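Salt-tolerant glutaminase (Micrococcus luteus, PDB 3IHB) probably hydrolyses L-glutamine to L-glutamate and ammonium. Local coordinates at residues A[59-64]-A[196-201]. Numbering follows the deposited sequence.
With GLU (glutamic acid), chain C.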
loop_
_atom_site.group_PDB
_atom_site.type_symbol
_atom_site.label_atom_id
_atom_site.label_comp_id
_atom_site.label_asym_id
_atom_site.label_seq_id
_atom_site.Cartn_x
_atom_site.Cartn_y
_atom_site.Cartn_z
ATOM N N GLU A 59 -18.525 19.307 -15.329
ATOM C CA GLU A 59 -17.193 19.345 -15.919
ATOM C C GLU A 59 -16.369 20.536 -15.431
ATOM O O GLU A 59 -16.906 21.607 -15.143
ATOM C CB GLU A 59 -17.278 19.397 -17.445
ATOM C CG GLU A 59 -17.844 18.154 -18.108
ATOM C CD GLU A 59 -17.666 18.190 -19.623
ATOM O OE1 GLU A 59 -17.697 19.308 -20.189
ATOM O OE2 GLU A 59 -17.500 17.115 -20.246
ATOM N N PHE A 60 -15.059 20.343 -15.340
ATOM C CA PHE A 60 -14.156 21.406 -14.913
ATOM C C PHE A 60 -12.800 21.037 -15.487
ATOM O O PHE A 60 -12.552 19.876 -15.776
ATOM C CB PHE A 60 -14.095 21.481 -13.377
ATOM C CG PHE A 60 -13.732 20.179 -12.729
ATOM C CD1 PHE A 60 -12.400 19.762 -12.673
ATOM C CD2 PHE A 60 -14.729 19.319 -12.271
ATOM C CE1 PHE A 60 -12.068 18.504 -12.176
ATOM C CE2 PHE A 60 -14.412 18.062 -11.773
ATOM C CZ PHE A 60 -13.077 17.650 -11.727
ATOM N N THR A 61 -11.938 22.024 -15.687
ATOM C CA THR A 61 -10.613 21.751 -16.219
ATOM C C THR A 61 -9.842 20.935 -15.170
ATOM O O THR A 61 -9.863 21.253 -13.972
ATOM C CB THR A 61 -9.892 23.070 -16.577
ATOM O OG1 THR A 61 -9.885 23.952 -15.448
ATOM C CG2 THR A 61 -10.626 23.759 -17.721
ATOM N N ILE A 62 -9.188 19.871 -15.628
ATOM C CA ILE A 62 -8.458 18.973 -14.746
ATOM C C ILE A 62 -7.154 19.551 -14.197
ATOM O O ILE A 62 -6.678 19.135 -13.143
ATOM C CB ILE A 62 -8.185 17.635 -15.466
ATOM C CG1 ILE A 62 -7.625 16.610 -14.478
ATOM C CG2 ILE A 62 -7.272 17.859 -16.642
ATOM C CD1 ILE A 62 -7.517 15.202 -15.041
ATOM N N GLN A 63 -6.584 20.515 -14.905
ATOM C CA GLN A 63 -5.351 21.143 -14.464
ATOM C C GLN A 63 -4.297 20.140 -13.984
ATOM O O GLN A 63 -4.060 19.133 -14.644
ATOM C CB GLN A 63 -5.668 22.160 -13.369
ATOM C CG GLN A 63 -6.646 23.263 -13.798
ATOM C CD GLN A 63 -6.136 24.116 -14.964
ATOM O OE1 GLN A 63 -4.956 24.448 -15.036
ATOM N NE2 GLN A 63 -7.040 24.491 -15.870
ATOM N N SER A 64 -3.680 20.407 -12.832
ATOM C CA SER A 64 -2.623 19.547 -12.283
ATOM C C SER A 64 -2.946 18.073 -12.235
ATOM O O SER A 64 -2.052 17.240 -12.392
ATOM C CB SER A 64 -2.210 19.995 -10.875
ATOM O OG SER A 64 -1.158 20.948 -10.916
ATOM N N ALA A 196 -6.306 22.246 -19.624
ATOM C CA ALA A 196 -7.658 22.697 -19.932
ATOM C C ALA A 196 -8.626 21.595 -20.350
ATOM O O ALA A 196 -9.788 21.869 -20.657
ATOM C CB ALA A 196 -7.604 23.774 -21.007
ATOM N N VAL A 197 -8.158 20.354 -20.371
ATOM C CA VAL A 197 -9.026 19.251 -20.743
ATOM C C VAL A 197 -10.131 19.165 -19.696
ATOM O O VAL A 197 -9.861 19.246 -18.495
ATOM C CB VAL A 197 -8.248 17.929 -20.801
ATOM C CG1 VAL A 197 -9.197 16.772 -21.036
ATOM C CG2 VAL A 197 -7.213 17.996 -21.918
ATOM N N LEU A 198 -11.372 19.017 -20.160
ATOM C CA LEU A 198 -12.538 18.951 -19.279
ATOM C C LEU A 198 -12.931 17.549 -18.814
ATOM O O LEU A 198 -13.055 16.625 -19.616
ATOM C CB LEU A 198 -13.728 19.600 -19.975
ATOM C CG LEU A 198 -13.542 21.092 -20.242
ATOM C CD1 LEU A 198 -14.400 21.514 -21.423
ATOM C CD2 LEU A 198 -13.877 21.883 -18.976
ATOM N N VAL A 199 -13.142 17.411 -17.508
ATOM C CA VAL A 199 -13.524 16.135 -16.905
ATOM C C VAL A 199 -14.523 16.380 -15.776
ATOM O O VAL A 199 -14.668 17.502 -15.283
ATOM C CB VAL A 199 -12.294 15.404 -16.294
ATOM C CG1 VAL A 199 -11.283 15.055 -17.370
ATOM C CG2 VAL A 199 -11.638 16.295 -15.236
ATOM N N THR A 200 -15.212 15.325 -15.370
ATOM C CA THR A 200 -16.162 15.423 -14.271
ATOM C C THR A 200 -15.596 14.624 -13.091
ATOM O O THR A 200 -14.614 13.891 -13.228
ATOM C CB THR A 200 -17.533 14.810 -14.633
ATOM O OG1 THR A 200 -17.374 13.407 -14.867
ATOM C CG2 THR A 200 -18.120 15.477 -15.874
ATOM N N VAL A 201 -16.220 14.760 -11.933
ATOM C CA VAL A 201 -15.773 14.023 -10.762
ATOM C C VAL A 201 -15.758 12.522 -11.070
ATOM O O VAL A 201 -14.942 11.766 -10.542
ATOM C CB VAL A 201 -16.720 14.263 -9.578
ATOM C CG1 VAL A 201 -16.204 13.565 -8.350
ATOM C CG2 VAL A 201 -16.864 15.740 -9.323
HETATM N N GLU C . -2.548 25.236 -14.885
HETATM C CA GLU C . -1.826 25.663 -13.665
HETATM C C GLU C . -0.437 26.167 -13.970
HETATM O O GLU C . 0.154 26.838 -13.152
HETATM C CB GLU C . -1.713 24.520 -12.653
HETATM C CG GLU C . -2.930 24.345 -11.780
HETATM C CD GLU C . -2.755 23.297 -10.676
HETATM O OE1 GLU C . -1.785 23.381 -9.891
HETATM O OE2 GLU C . -3.609 22.394 -10.590
HETATM O O HOH W 1 -14.610 16.493 -22.038
#
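F60 and V199 face each other as the hydrogen-bonded pair of a two-stranded antiparallel sheet: F60 N donates to V199 O (2.9 Å) and V199 N returns a straighter bond to F60 O (172°). Two residues on, past the non-hydrogen-bonded pair T61-L198, I62 N reaches V197 O at 3.0 Å, almost in line with the C=O. The tight side belongs to F60, I62 and V199. With CG between the backbone N and the carbonyl carbon (chi1 55°), the F60 ring leans over the partner strand, and V199 O lies 3.5 Å above one ring face, toward the rim. A large flat apolar ring suits this buried place because it spreads over the backbone at V199 and also meets V199 CG2 with CE1, at 3.8 Å. V199 CG2 also abuts I62 CB; branched aliphatic chains fill such a buried corner compactly, and L204 of helix 201-212 covers both F60 and I62.

Across the sheet, T61 CG2 packs against the A196 backbone, while its OG1 accepts a nearly straight bond from Q63 NE2 (2.9 Å). That bond fixes the amide's rotation and turns Q63 OE1 toward the amino group of bound glutamate. The solvent side is looser: exposed E59 lays its aliphatic CG against T200 CG2, and a water on L198 O bonds its carboxylate weakly. The short antiparallel pairing of two strands far apart in sequence thus leads into the glutamate site at S64, whose OG bonds K67 NZ, consistent with the SxxK motif of the beta-lactamase-like glutaminase fold.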